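Long-range contacts in uncharacterized protein (Bacteroides uniformis ATCC 8492, PDB 4Q68), which probably acts as a highly specific NlpC/P60-type amidase, cleaving the bond between N-acetylmuramic acid and L-alanine in peptidoglycan fragments: residues I120-S125 with T181-L186; I176-T181 with R234-K239; L44-L49 with K73-D78; E30-N35 with D69-I74. All blocks are in the same frame, centred on the assembly; numbering follows the deposited sequence. Where two conformers were deposited one is given.

Interaction 1 of 4, residues I120-S125 with T181-L186. With NA (sodium ion), chain C.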
loop_
_atom_site.group_PDB
_atom_site.type_symbol
_atom_site.label_atom_id
_atom_site.label_comp_id
_atom_site.label_asym_id
_atom_site.label_seq_id
_atom_site.Cartn_x
_atom_site.Cartn_y
_atom_site.Cartn_z
ATOM N N ILE A 120 0.499 13.809 8.735
ATOM C CA ILE A 120 -0.618 12.893 8.607
ATOM C C ILE A 120 -1.698 13.273 9.596
ATOM O O ILE A 120 -1.469 13.336 10.794
ATOM C CB ILE A 120 -0.139 11.431 8.775
ATOM C CG1 ILE A 120 0.818 11.046 7.633
ATOM C CG2 ILE A 120 -1.320 10.492 8.822
ATOM C CD1 ILE A 120 1.497 9.682 7.788
ATOM N N SER A 121 -2.885 13.535 9.062
ATOM C CA SER A 121 -4.034 13.982 9.845
ATOM C C SER A 121 -5.377 13.859 9.124
ATOM O O SER A 121 -6.390 14.301 9.653
ATOM C CB SER A 121 -3.855 15.443 10.274
ATOM O OG SER A 121 -3.811 16.277 9.140
ATOM N N TYR A 122 -5.412 13.274 7.922
ATOM C CA TYR A 122 -6.624 13.354 7.085
ATOM C C TYR A 122 -7.849 12.743 7.756
ATOM O O TYR A 122 -8.938 13.314 7.718
ATOM C CB TYR A 122 -6.359 12.682 5.740
ATOM C CG TYR A 122 -7.448 12.879 4.738
ATOM C CD1 TYR A 122 -8.533 12.029 4.689
ATOM C CD2 TYR A 122 -7.389 13.917 3.821
ATOM C CE1 TYR A 122 -9.548 12.210 3.759
ATOM C CE2 TYR A 122 -8.403 14.113 2.888
ATOM C CZ TYR A 122 -9.480 13.256 2.870
ATOM O OH TYR A 122 -10.498 13.411 1.952
HETATM N N MSE A 123 -7.699 11.557 8.331
HETATM C CA MSE A 123 -8.859 10.833 8.830
HETATM C C MSE A 123 -9.511 11.535 10.014
HETATM O O MSE A 123 -10.725 11.727 10.021
HETATM C CB MSE A 123 -8.477 9.404 9.187
HETATM C CG MSE A 123 -8.018 8.601 7.981
HETATM SE SE MSE A 123 -7.480 6.797 8.416
HETATM C CE MSE A 123 -9.219 6.009 8.670
ATOM N N SER A 124 -8.726 11.931 11.010
ATOM C CA SER A 124 -9.319 12.633 12.145
ATOM C C SER A 124 -9.837 14.008 11.747
ATOM O O SER A 124 -10.757 14.524 12.368
ATOM C CB SER A 124 -8.362 12.767 13.316
ATOM O OG SER A 124 -7.349 13.696 13.037
ATOM N N SER A 125 -9.250 14.611 10.722
ATOM C CA SER A 125 -9.689 15.911 10.217
ATOM C C SER A 125 -11.008 15.833 9.467
ATOM O O SER A 125 -11.723 16.826 9.345
ATOM C CB SER A 125 -8.635 16.512 9.282
ATOM O OG SER A 125 -7.472 16.881 10.010
ATOM N N THR A 181 1.545 11.759 -2.130
ATOM C CA THR A 181 0.551 12.736 -2.530
ATOM C C THR A 181 0.672 14.048 -1.776
ATOM O O THR A 181 0.997 14.073 -0.599
ATOM C CB THR A 181 -0.861 12.171 -2.359
ATOM O OG1 THR A 181 -1.788 13.182 -2.761
ATOM C CG2 THR A 181 -1.156 11.744 -0.920
ATOM N N ASN A 182 0.343 15.138 -2.467
ATOM C CA ASN A 182 0.285 16.452 -1.840
ATOM C C ASN A 182 -1.072 16.782 -1.208
ATOM O O ASN A 182 -1.260 17.878 -0.717
ATOM C CB ASN A 182 0.764 17.565 -2.784
ATOM C CG ASN A 182 -0.110 17.740 -3.992
ATOM O OD1 ASN A 182 -1.282 17.387 -3.992
ATOM N ND2 ASN A 182 0.461 18.316 -5.038
ATOM N N THR A 183 -1.996 15.831 -1.159
ATOM C CA THR A 183 -3.229 16.038 -0.418
ATOM C C THR A 183 -2.875 16.374 1.027
ATOM O O THR A 183 -2.146 15.628 1.671
ATOM C CB THR A 183 -4.101 14.787 -0.488
ATOM O OG1 THR A 183 -4.584 14.651 -1.827
ATOM C CG2 THR A 183 -5.262 14.844 0.490
ATOM N N PRO A 184 -3.401 17.489 1.562
ATOM C CA PRO A 184 -3.074 17.835 2.947
ATOM C C PRO A 184 -3.498 16.744 3.919
ATOM O O PRO A 184 -4.629 16.255 3.883
ATOM C CB PRO A 184 -3.851 19.129 3.165
ATOM C CG PRO A 184 -3.880 19.751 1.813
ATOM C CD PRO A 184 -4.085 18.605 0.873
ATOM N N GLY A 185 -2.579 16.389 4.808
ATOM C CA GLY A 185 -2.833 15.415 5.848
ATOM C C GLY A 185 -2.747 13.964 5.407
ATOM O O GLY A 185 -3.000 13.081 6.237
ATOM N N LEU A 186 -2.391 13.697 4.154
ATOM C CA LEU A 186 -2.336 12.333 3.655
ATOM C C LEU A 186 -0.983 12.084 3.034
ATOM O O LEU A 186 -0.506 12.885 2.251
ATOM C CB LEU A 186 -3.443 12.111 2.624
ATOM C CG LEU A 186 -3.584 10.690 2.098
ATOM C CD1 LEU A 186 -3.915 9.687 3.198
ATOM C CD2 LEU A 186 -4.625 10.665 0.995
HETATM NA NA NA C . 0.305 14.873 1.675
HETATM O O HOH W 1 0.417 15.556 4.071
HETATM O O HOH W 2 1.294 17.037 1.300
HETATM O O HOH W 3 2.533 14.280 2.389
#
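The backbone N-H groups of Ser121 and Tyr122, at the start of helix 122-125, converge on the carbonyl oxygen of Gly185, the third residue of a type II turn from Thr183 to Leu186. Ser121 N gives the straighter bond to Gly185 O (2.9 Å, 172° at the hydrogen). Tyr122 N reaches the same oxygen from well above its carbonyl plane, and its bond is more bent. Gly185 takes a positive phi, which favours glycine, and Ser121 OG packs 3.5 Å from its CA. Tyr122 has chi1 near trans (-171°), which carries its ring beside the turn: its edge meets Pro184 O, 3.6 Å from CD2, and the CG2 methyl of Thr183 lies obliquely, 4.0 Å from CE2. Thr181 O, Thr183 O and Leu186 O bind the sodium ion together with three waters, completing six ligands. The carbonyls of this loop thus divide their work: those of Thr181, Thr183 and Leu186 hold the cation, while that of Gly185 accepts both N-H groups at the helix start.

Interaction 2 of 4, residues I176-T181 with R234-K239. With NA (sodium ion), chain C.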
loop_
_atom_site.group_PDB
_atom_site.type_symbol
_atom_site.label_atom_id
_atom_site.label_comp_id
_atom_site.label_asym_id
_atom_site.label_seq_id
_atom_site.Cartn_x
_atom_site.Cartn_y
_atom_site.Cartn_z
ATOM N N ILE A 176 6.816 -3.277 -4.173
ATOM C CA ILE A 176 5.587 -2.583 -3.822
ATOM C C ILE A 176 5.823 -1.082 -3.967
ATOM O O ILE A 176 6.784 -0.528 -3.419
ATOM C CB ILE A 176 5.174 -2.954 -2.388
ATOM C CG1 ILE A 176 4.828 -4.441 -2.311
ATOM C CG2 ILE A 176 4.008 -2.094 -1.930
ATOM C CD1 ILE A 176 4.799 -4.994 -0.910
ATOM N N ILE A 177 4.931 -0.435 -4.708
ATOM C CA ILE A 177 5.016 0.980 -4.995
ATOM C C ILE A 177 3.899 1.685 -4.236
ATOM O O ILE A 177 2.733 1.334 -4.383
ATOM C CB ILE A 177 4.848 1.231 -6.502
ATOM C CG1 ILE A 177 5.876 0.439 -7.335
ATOM C CG2 ILE A 177 4.892 2.725 -6.804
ATOM C CD1 ILE A 177 7.334 0.718 -6.996
ATOM N N ALA A 178 4.261 2.682 -3.436
ATOM C CA ALA A 178 3.313 3.548 -2.741
ATOM C C ALA A 178 3.467 4.947 -3.319
ATOM O O ALA A 178 4.559 5.515 -3.293
ATOM C CB ALA A 178 3.587 3.549 -1.242
ATOM N N ILE A 179 2.397 5.483 -3.881
ATOM C CA ILE A 179 2.442 6.768 -4.559
ATOM C C ILE A 179 2.160 7.879 -3.550
ATOM O O ILE A 179 1.107 7.909 -2.931
ATOM C CB ILE A 179 1.448 6.816 -5.725
ATOM C CG1 ILE A 179 1.821 5.740 -6.758
ATOM C CG2 ILE A 179 1.428 8.208 -6.335
ATOM C CD1 ILE A 179 0.930 5.670 -7.975
ATOM N N THR A 180 3.130 8.771 -3.379
ATOM C CA THR A 180 3.041 9.858 -2.433
ATOM C C THR A 180 2.167 10.977 -3.010
ATOM O O THR A 180 2.043 11.116 -4.224
ATOM C CB THR A 180 4.449 10.368 -2.056
ATOM O OG1 THR A 180 5.165 10.782 -3.222
ATOM C CG2 THR A 180 5.259 9.270 -1.402
ATOM N N THR A 181 1.545 11.759 -2.130
ATOM C CA THR A 181 0.551 12.736 -2.530
ATOM C C THR A 181 0.672 14.048 -1.776
ATOM O O THR A 181 0.997 14.073 -0.599
ATOM C CB THR A 181 -0.861 12.171 -2.359
ATOM O OG1 THR A 181 -1.788 13.182 -2.761
ATOM C CG2 THR A 181 -1.156 11.744 -0.920
ATOM N N ARG A 234 7.301 5.842 -2.818
ATOM C CA ARG A 234 8.096 5.016 -1.934
ATOM C C ARG A 234 8.114 3.611 -2.537
ATOM O O ARG A 234 7.127 3.164 -3.119
ATOM C CB ARG A 234 7.530 4.998 -0.506
ATOM C CG ARG A 234 7.529 6.372 0.146
ATOM C CD ARG A 234 7.012 6.384 1.559
ATOM N NE ARG A 234 7.922 5.680 2.459
ATOM C CZ ARG A 234 7.758 5.563 3.773
ATOM N NH1 ARG A 234 6.688 6.049 4.369
ATOM N NH2 ARG A 234 8.664 4.944 4.507
ATOM N N VAL A 235 9.253 2.940 -2.410
ATOM C CA VAL A 235 9.467 1.613 -2.959
ATOM C C VAL A 235 9.803 0.681 -1.802
ATOM O O VAL A 235 10.764 0.923 -1.060
ATOM C CB VAL A 235 10.621 1.615 -3.986
ATOM C CG1 VAL A 235 10.860 0.220 -4.529
ATOM C CG2 VAL A 235 10.329 2.595 -5.110
ATOM N N LEU A 236 8.975 -0.349 -1.640
ATOM C CA LEU A 236 9.125 -1.331 -0.572
ATOM C C LEU A 236 9.343 -2.697 -1.202
ATOM O O LEU A 236 8.927 -2.950 -2.335
ATOM C CB LEU A 236 7.887 -1.397 0.327
ATOM C CG LEU A 236 7.405 -0.107 0.995
ATOM C CD1 LEU A 236 8.540 0.667 1.642
ATOM C CD2 LEU A 236 6.614 0.781 0.039
ATOM N N ARG A 237 9.978 -3.603 -0.466
ATOM C CA ARG A 237 10.289 -4.925 -0.995
ATOM C C ARG A 237 10.022 -5.976 0.065
ATOM O O ARG A 237 10.474 -5.860 1.205
ATOM C CB ARG A 237 11.745 -4.960 -1.444
ATOM C CG ARG A 237 12.188 -6.250 -2.142
ATOM C CD ARG A 237 13.571 -6.116 -2.744
ATOM N NE ARG A 237 13.562 -5.088 -3.774
ATOM C CZ ARG A 237 14.578 -4.298 -4.103
ATOM N NH1 ARG A 237 15.773 -4.407 -3.528
ATOM N NH2 ARG A 237 14.382 -3.372 -5.039
HETATM N N MSE A 238 9.317 -7.024 -0.322
HETATM C CA MSE A 238 9.115 -8.182 0.545
HETATM C C MSE A 238 10.434 -8.735 1.044
HETATM O O MSE A 238 11.394 -8.853 0.271
HETATM C CB MSE A 238 8.399 -9.285 -0.243
HETATM C CG MSE A 238 8.136 -10.538 0.556
HETATM SE SE MSE A 238 7.320 -11.971 -0.436
HETATM C CE MSE A 238 8.853 -12.363 -1.594
ATOM N N LYS A 239 10.453 -9.105 2.323
ATOM C CA LYS A 239 11.557 -9.839 2.909
ATOM C C LYS A 239 10.956 -11.124 3.472
ATOM O O LYS A 239 10.102 -11.087 4.346
ATOM C CB LYS A 239 12.265 -8.994 3.970
ATOM C CG LYS A 239 13.494 -9.653 4.577
ATOM C CD LYS A 239 14.220 -8.732 5.546
ATOM C CE LYS A 239 15.436 -9.423 6.154
ATOM N NZ LYS A 239 16.018 -8.655 7.291
HETATM NA NA NA C . 0.305 14.873 1.675
HETATM O O HOH W 1 0.417 15.556 4.071
HETATM O O HOH W 2 1.294 17.037 1.300
HETATM O O HOH W 3 2.533 14.280 2.389
#
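Ile176, Ala178, Arg234 and Leu236 pair strand 176-181 with the end of strand 230-238 in an antiparallel ladder, the axes of the short segments approaching to 4.9 Å. Four backbone bonds of 2.8 to 2.9 Å define the register: Ile176 N and O bond to Leu236 O and N, and Ala178 N and O to Arg234 O and N. Between these hydrogen-bonded pairs stands the non-hydrogen-bonded pair Ile177 and Val235, whose side chains point the same way on the face opposite Ala178 and Leu236; Ile177 CD1 touches Val235 CG2 at 4.0 Å. Arg234 begins with CB 4.1 Å from Ala178 O. Its CG, set beside the backbone N (chi1 -62°), meets Thr180 CG2 at 4.0 Å, the two side chains crossing at about a right angle. A bend about CG-CD (chi3 68°) then turns the chain away from strand 176-181, and at its tip NH2 forms a salt bridge with Asp106. The hydroxyl of Thr180 is hydrogen-bonded to that of Thr231, farther back along the same partner strand. Helix 91-100 lies against the face that carries Ala178, Arg234 and Leu236, meeting them with its Ile91, Ala92 and Ile95, while Val45 of helix 41-53 packs on Ile176. Strand 188-197 borders strand 176-181 on the other edge, giving the helix-on-antiparallel-sheet layering of the NlpC/P60, papain-like fold.

Interaction 3 of 4, residues L44-L49 with K73-D78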
loop_
_atom_site.group_PDB
_atom_site.type_symbol
_atom_site.label_atom_id
_atom_site.label_comp_id
_atom_site.label_asym_id
_atom_site.label_seq_id
_atom_site.Cartn_x
_atom_site.Cartn_y
_atom_site.Cartn_z
ATOM N N LEU A 44 -5.432 -5.304 -2.807
ATOM C CA LEU A 44 -4.709 -6.103 -3.795
ATOM C C LEU A 44 -3.286 -6.371 -3.312
ATOM O O LEU A 44 -2.807 -7.506 -3.304
ATOM C CB LEU A 44 -4.656 -5.394 -5.140
ATOM C CG LEU A 44 -3.743 -6.074 -6.161
ATOM C CD1 LEU A 44 -4.222 -7.462 -6.539
ATOM C CD2 LEU A 44 -3.652 -5.211 -7.393
ATOM N N VAL A 45 -2.577 -5.312 -2.953
ATOM C CA VAL A 45 -1.201 -5.466 -2.499
ATOM C C VAL A 45 -1.121 -6.366 -1.259
ATOM O O VAL A 45 -0.239 -7.217 -1.150
ATOM C CB VAL A 45 -0.544 -4.090 -2.265
ATOM C CG1 VAL A 45 0.794 -4.233 -1.543
ATOM C CG2 VAL A 45 -0.373 -3.361 -3.595
ATOM N N GLU A 46 -2.035 -6.170 -0.319
ATOM C CA GLU A 46 -2.044 -6.993 0.885
ATOM C C GLU A 46 -2.230 -8.468 0.559
ATOM O O GLU A 46 -1.525 -9.314 1.109
ATOM C CB GLU A 46 -3.121 -6.522 1.861
ATOM C CG GLU A 46 -2.825 -5.159 2.432
ATOM C CD GLU A 46 -3.791 -4.712 3.499
ATOM O OE1 GLU A 46 -5.012 -4.983 3.344
ATOM O OE2 GLU A 46 -3.317 -4.096 4.495
ATOM N N TYR A 47 -3.175 -8.799 -0.318
ATOM C CA TYR A 47 -3.398 -10.206 -0.655
ATOM C C TYR A 47 -2.198 -10.797 -1.390
ATOM O O TYR A 47 -1.841 -11.959 -1.160
ATOM C CB TYR A 47 -4.648 -10.403 -1.522
ATOM C CG TYR A 47 -5.951 -9.942 -0.889
ATOM C CD1 TYR A 47 -6.255 -10.203 0.438
ATOM C CD2 TYR A 47 -6.879 -9.233 -1.643
ATOM C CE1 TYR A 47 -7.460 -9.778 0.994
ATOM C CE2 TYR A 47 -8.068 -8.786 -1.101
ATOM C CZ TYR A 47 -8.360 -9.053 0.223
ATOM O OH TYR A 47 -9.531 -8.606 0.812
ATOM N N VAL A 48 -1.596 -10.031 -2.289
ATOM C CA VAL A 48 -0.445 -10.520 -3.027
ATOM C C VAL A 48 0.736 -10.763 -2.088
ATOM O O VAL A 48 1.403 -11.805 -2.154
ATOM C CB VAL A 48 -0.078 -9.559 -4.167
ATOM C CG1 VAL A 48 1.228 -9.965 -4.816
ATOM C CG2 VAL A 48 -1.201 -9.548 -5.217
ATOM N N LEU A 49 1.016 -9.807 -1.211
ATOM C CA LEU A 49 2.098 -9.956 -0.248
ATOM C C LEU A 49 1.823 -11.127 0.693
ATOM O O LEU A 49 2.719 -11.921 0.983
ATOM C CB LEU A 49 2.278 -8.645 0.527
ATOM C CG LEU A 49 3.387 -8.622 1.583
ATOM C CD1 LEU A 49 4.767 -8.911 1.008
ATOM C CD2 LEU A 49 3.377 -7.282 2.292
ATOM N N LYS A 73 -1.010 -10.214 9.779
ATOM C CA LYS A 73 0.204 -9.534 10.216
ATOM C C LYS A 73 0.562 -8.340 9.333
ATOM O O LYS A 73 1.207 -7.411 9.815
ATOM C CB LYS A 73 1.369 -10.484 10.442
ATOM C CG LYS A 73 2.280 -10.752 9.293
ATOM C CD LYS A 73 3.438 -11.631 9.762
ATOM C CE LYS A 73 4.371 -11.986 8.642
ATOM N NZ LYS A 73 5.570 -12.703 9.186
ATOM N N ILE A 74 0.110 -8.332 8.084
ATOM C CA ILE A 74 0.290 -7.217 7.165
ATOM C C ILE A 74 -0.706 -6.099 7.441
ATOM O O ILE A 74 -0.369 -4.918 7.393
ATOM C CB ILE A 74 0.126 -7.724 5.711
ATOM C CG1 ILE A 74 1.274 -8.649 5.336
ATOM C CG2 ILE A 74 0.030 -6.566 4.723
ATOM C CD1 ILE A 74 0.958 -9.540 4.156
ATOM N N ARG A 75 -1.957 -6.463 7.679
ATOM C CA ARG A 75 -3.038 -5.490 7.695
ATOM C C ARG A 75 -3.191 -4.785 9.044
ATOM O O ARG A 75 -3.670 -3.644 9.081
ATOM C CB ARG A 75 -4.354 -6.176 7.290
ATOM C CG ARG A 75 -5.567 -5.270 7.375
ATOM C CD ARG A 75 -6.796 -5.897 6.761
ATOM N NE ARG A 75 -6.643 -6.078 5.329
ATOM C CZ ARG A 75 -7.394 -6.892 4.600
ATOM N NH1 ARG A 75 -8.383 -7.583 5.156
ATOM N NH2 ARG A 75 -7.130 -7.013 3.298
ATOM N N TYR A 76 -2.814 -5.456 10.134
ATOM C CA TYR A 76 -3.012 -4.961 11.487
ATOM C C TYR A 76 -1.687 -4.687 12.164
ATOM O O TYR A 76 -0.689 -5.378 11.957
ATOM C CB TYR A 76 -3.835 -5.968 12.310
ATOM C CG TYR A 76 -5.226 -6.088 11.751
ATOM C CD1 TYR A 76 -6.206 -5.169 12.086
ATOM C CD2 TYR A 76 -5.557 -7.090 10.847
ATOM C CE1 TYR A 76 -7.468 -5.224 11.529
ATOM C CE2 TYR A 76 -6.814 -7.161 10.290
ATOM C CZ TYR A 76 -7.772 -6.238 10.638
ATOM O OH TYR A 76 -9.017 -6.315 10.060
ATOM N N ARG A 77 -1.702 -3.683 13.038
ATOM C CA ARG A 77 -0.525 -3.278 13.795
ATOM C C ARG A 77 -0.014 -4.448 14.637
ATOM O O ARG A 77 -0.725 -4.940 15.529
ATOM C CB ARG A 77 -0.910 -2.091 14.672
ATOM C CG ARG A 77 0.212 -1.467 15.503
ATOM C CD ARG A 77 -0.258 -0.175 16.229
ATOM N NE ARG A 77 -0.590 0.862 15.249
ATOM C CZ ARG A 77 -1.817 1.218 14.860
ATOM N NH1 ARG A 77 -2.901 0.704 15.434
ATOM N NH2 ARG A 77 -1.973 2.110 13.893
ATOM N N ASP A 78 1.190 -4.911 14.321
ATOM C CA ASP A 78 1.782 -6.090 14.959
ATOM C C ASP A 78 0.890 -7.327 14.878
ATOM O O ASP A 78 0.983 -8.230 15.698
ATOM C CB ASP A 78 2.171 -5.780 16.400
ATOM C CG ASP A 78 3.195 -4.675 16.487
ATOM O OD1 ASP A 78 4.065 -4.550 15.590
ATOM O OD2 ASP A 78 3.118 -3.904 17.466
HETATM O O HOH W 4 -4.169 -2.254 6.322
#
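Glu46 and Arg75 cross at about a right angle, and the guanidinium grips the carboxylate side-on, with both nitrogens on one oxygen. In this salt bridge, Arg75 NE and Arg75 NH2 donate hydrogen bonds to Glu46 OE1, at 2.8 and 2.9 Å. That oxygen sits in the guanidinium plane, whereas both nitrogens come from the same face of the carboxylate, well out of its plane; the two groups are turned 34° apart. A bend at chi3 (-66°) in an otherwise extended arginine swings its edge round to the acid. Glu46 OE2 accepts from Trp94 NE1, so each carboxylate oxygen has its own protein donor. Tyr47 CE1 approaches Arg75 NH2 obliquely, at 3.6 Å, with ring and guanidinium planes 72° apart. Beside the charged pair, Ile74 slides past Glu46 in the opposite direction, CG2 against Glu46 CG at 3.9 Å, and its CD1 packs on Leu49 CG at 3.7 Å. A methionine in place of Arg75 would probably leave Glu46 OE1 buried without its two donors and Val33 O without the N-H it receives from NH1. The contact joins helix 41-53 to the C-terminal end of helix 64-75. Trp94 of helix 91-100 closes the group, touching Val45, Leu49 and Ile74 as well as binding the acid, so that three helices meet around it.

Interaction 4 of 4, residues E30-N35 with D69-I74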
loop_
_atom_site.group_PDB
_atom_site.type_symbol
_atom_site.label_atom_id
_atom_site.label_comp_id
_atom_site.label_asym_id
_atom_site.label_seq_id
_atom_site.Cartn_x
_atom_site.Cartn_y
_atom_site.Cartn_z
ATOM N N GLU A 30 -14.398 -4.962 14.094
ATOM C CA GLU A 30 -13.322 -5.171 13.141
ATOM C C GLU A 30 -12.858 -6.619 13.238
ATOM O O GLU A 30 -12.441 -7.075 14.311
ATOM C CB GLU A 30 -12.152 -4.237 13.459
ATOM C CG GLU A 30 -10.964 -4.361 12.498
ATOM C CD GLU A 30 -11.168 -3.710 11.122
ATOM O OE1 GLU A 30 -11.977 -2.768 10.989
ATOM O OE2 GLU A 30 -10.448 -4.122 10.175
ATOM N N GLU A 31 -12.960 -7.323 12.114
ATOM C CA GLU A 31 -12.534 -8.719 11.974
ATOM C C GLU A 31 -11.733 -8.839 10.685
ATOM O O GLU A 31 -11.814 -7.974 9.826
ATOM C CB GLU A 31 -13.749 -9.657 11.907
ATOM C CG GLU A 31 -14.619 -9.606 13.163
ATOM C CD GLU A 31 -15.768 -10.592 13.178
ATOM O OE1 GLU A 31 -16.148 -11.113 12.106
ATOM O OE2 GLU A 31 -16.307 -10.812 14.281
ATOM N N LEU A 32 -10.984 -9.924 10.543
ATOM C CA LEU A 32 -10.215 -10.149 9.323
ATOM C C LEU A 32 -11.157 -10.487 8.173
ATOM O O LEU A 32 -11.830 -11.508 8.209
ATOM C CB LEU A 32 -9.220 -11.279 9.531
ATOM C CG LEU A 32 -8.274 -11.547 8.360
ATOM C CD1 LEU A 32 -7.310 -10.403 8.111
ATOM C CD2 LEU A 32 -7.522 -12.841 8.599
ATOM N N VAL A 33 -11.193 -9.630 7.159
ATOM C CA VAL A 33 -12.031 -9.808 5.985
ATOM C C VAL A 33 -11.143 -10.222 4.817
ATOM O O VAL A 33 -10.180 -9.543 4.480
ATOM C CB VAL A 33 -12.786 -8.503 5.652
ATOM C CG1 VAL A 33 -13.552 -8.609 4.342
ATOM C CG2 VAL A 33 -13.732 -8.121 6.793
ATOM N N ILE A 34 -11.505 -11.325 4.178
ATOM C CA ILE A 34 -10.811 -11.804 3.005
ATOM C C ILE A 34 -11.775 -11.792 1.825
ATOM O O ILE A 34 -12.737 -12.562 1.798
ATOM C CB ILE A 34 -10.222 -13.205 3.227
ATOM C CG1 ILE A 34 -9.281 -13.186 4.444
ATOM C CG2 ILE A 34 -9.487 -13.678 1.973
ATOM C CD1 ILE A 34 -8.691 -14.543 4.811
ATOM N N ASN A 35 -11.541 -10.889 0.886
ATOM C CA ASN A 35 -12.345 -10.790 -0.328
ATOM C C ASN A 35 -11.401 -10.637 -1.499
ATOM O O ASN A 35 -11.068 -9.534 -1.918
ATOM C CB ASN A 35 -13.323 -9.621 -0.254
ATOM C CG ASN A 35 -14.310 -9.611 -1.407
ATOM O OD1 ASN A 35 -14.117 -10.321 -2.401
ATOM N ND2 ASN A 35 -15.367 -8.812 -1.278
ATOM N N ASP A 69 -3.104 -15.832 8.409
ATOM C CA ASP A 69 -2.186 -15.329 9.435
ATOM C C ASP A 69 -1.229 -14.273 8.866
ATOM O O ASP A 69 -0.944 -13.267 9.521
ATOM C CB ASP A 69 -1.387 -16.464 10.061
ATOM C CG ASP A 69 -2.211 -17.321 11.030
ATOM O OD1 ASP A 69 -3.326 -16.926 11.440
ATOM O OD2 ASP A 69 -1.700 -18.391 11.377
ATOM N N ASN A 70 -0.726 -14.497 7.659
ATOM C CA ASN A 70 0.135 -13.502 7.027
ATOM C C ASN A 70 -0.630 -12.244 6.673
ATOM O O ASN A 70 -0.135 -11.137 6.891
ATOM C CB ASN A 70 0.843 -14.098 5.820
ATOM C CG ASN A 70 1.990 -14.968 6.237
ATOM O OD1 ASN A 70 2.699 -14.641 7.188
ATOM N ND2 ASN A 70 2.168 -16.087 5.564
ATOM N N LEU A 71 -1.841 -12.377 6.155
ATOM C CA LEU A 71 -2.660 -11.213 5.857
ATOM C C LEU A 71 -2.890 -10.391 7.118
ATOM O O LEU A 71 -2.808 -9.159 7.088
ATOM C CB LEU A 71 -3.982 -11.625 5.219
ATOM C CG LEU A 71 -4.912 -10.477 4.865
ATOM C CD1 LEU A 71 -4.297 -9.570 3.821
ATOM C CD2 LEU A 71 -6.248 -11.017 4.406
ATOM N N GLN A 72 -3.190 -11.064 8.225
ATOM C CA GLN A 72 -3.426 -10.381 9.485
ATOM C C GLN A 72 -2.183 -9.615 9.948
ATOM O O GLN A 72 -2.294 -8.498 10.458
ATOM C CB GLN A 72 -3.872 -11.386 10.518
ATOM C CG GLN A 72 -4.256 -10.796 11.852
ATOM C CD GLN A 72 -4.812 -11.862 12.764
ATOM O OE1 GLN A 72 -5.599 -12.697 12.319
ATOM N NE2 GLN A 72 -4.398 -11.858 14.025
ATOM N N LYS A 73 -1.010 -10.214 9.779
ATOM C CA LYS A 73 0.204 -9.534 10.216
ATOM C C LYS A 73 0.562 -8.340 9.333
ATOM O O LYS A 73 1.207 -7.411 9.815
ATOM C CB LYS A 73 1.369 -10.484 10.442
ATOM C CG LYS A 73 2.280 -10.752 9.293
ATOM C CD LYS A 73 3.438 -11.631 9.762
ATOM C CE LYS A 73 4.371 -11.986 8.642
ATOM N NZ LYS A 73 5.570 -12.703 9.186
ATOM N N ILE A 74 0.110 -8.332 8.084
ATOM C CA ILE A 74 0.290 -7.217 7.165
ATOM C C ILE A 74 -0.706 -6.099 7.441
ATOM O O ILE A 74 -0.369 -4.918 7.393
ATOM C CB ILE A 74 0.126 -7.724 5.711
ATOM C CG1 ILE A 74 1.274 -8.649 5.336
ATOM C CG2 ILE A 74 0.030 -6.566 4.723
ATOM C CD1 ILE A 74 0.958 -9.540 4.156
#
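Leu32 and Ile34, in the loop that leads from helix 2-12 to helix 41-53, lie over Leu71 on the flank of helix 64-75. The contact is apolar, with no hydrogen bond between the two segments. Leu71 CD2 does most of the touching, 3.7 Å from Ile34 CG1 and 3.9 Å from Leu32 CD1. With chi1 trans at -180°, the leucine reaches straight out from the helix to the loop. Ile34 slides past it in the opposite direction, while Leu32 crosses it obliquely. The extended loop thus lies as a strap across the helix: Leu32 also reaches Ala68, and Ile34 reaches Phe67 and Ala68, one turn earlier. The other methyl of Leu71, CD1, turns to helix 41-53, where it meets Glu46 CB at 3.8 Å, so the one leucine bridges loop and helix. One residue on from Leu71, Gln72 CA lies 4.1 Å from Leu32 CD1. The Gln72 amide comes within 4.2 Å of Leu32 CD2 through OE1, and its NE2 is bonded to Gly79 O.

Overall arrangement
From the N terminus, interaction 4 closes the first loop, bringing 30-35 onto helix 64-75; interaction 3 starts later, at 44-49, and ends on an overlapping stretch of the same helix, sharing Lys73 and Ile74. The hydrogen bond of Tyr76 OH with Glu30 OE2 links the two directly. Both close before interaction 1 opens at 120-125. Interactions 1 and 2 then cross, their segments alternating along the chain, and share Thr181, where strand 176-181 runs into the sodium-binding turn. Interaction 2 meets interaction 3 through Ile176 CG2 on Val45 CG1, 3.9 Å apart, tying the sheet to helix 41-53. Interaction 1 touches neither interaction 3 nor 4, with nearest atoms about 9 Å away in each case.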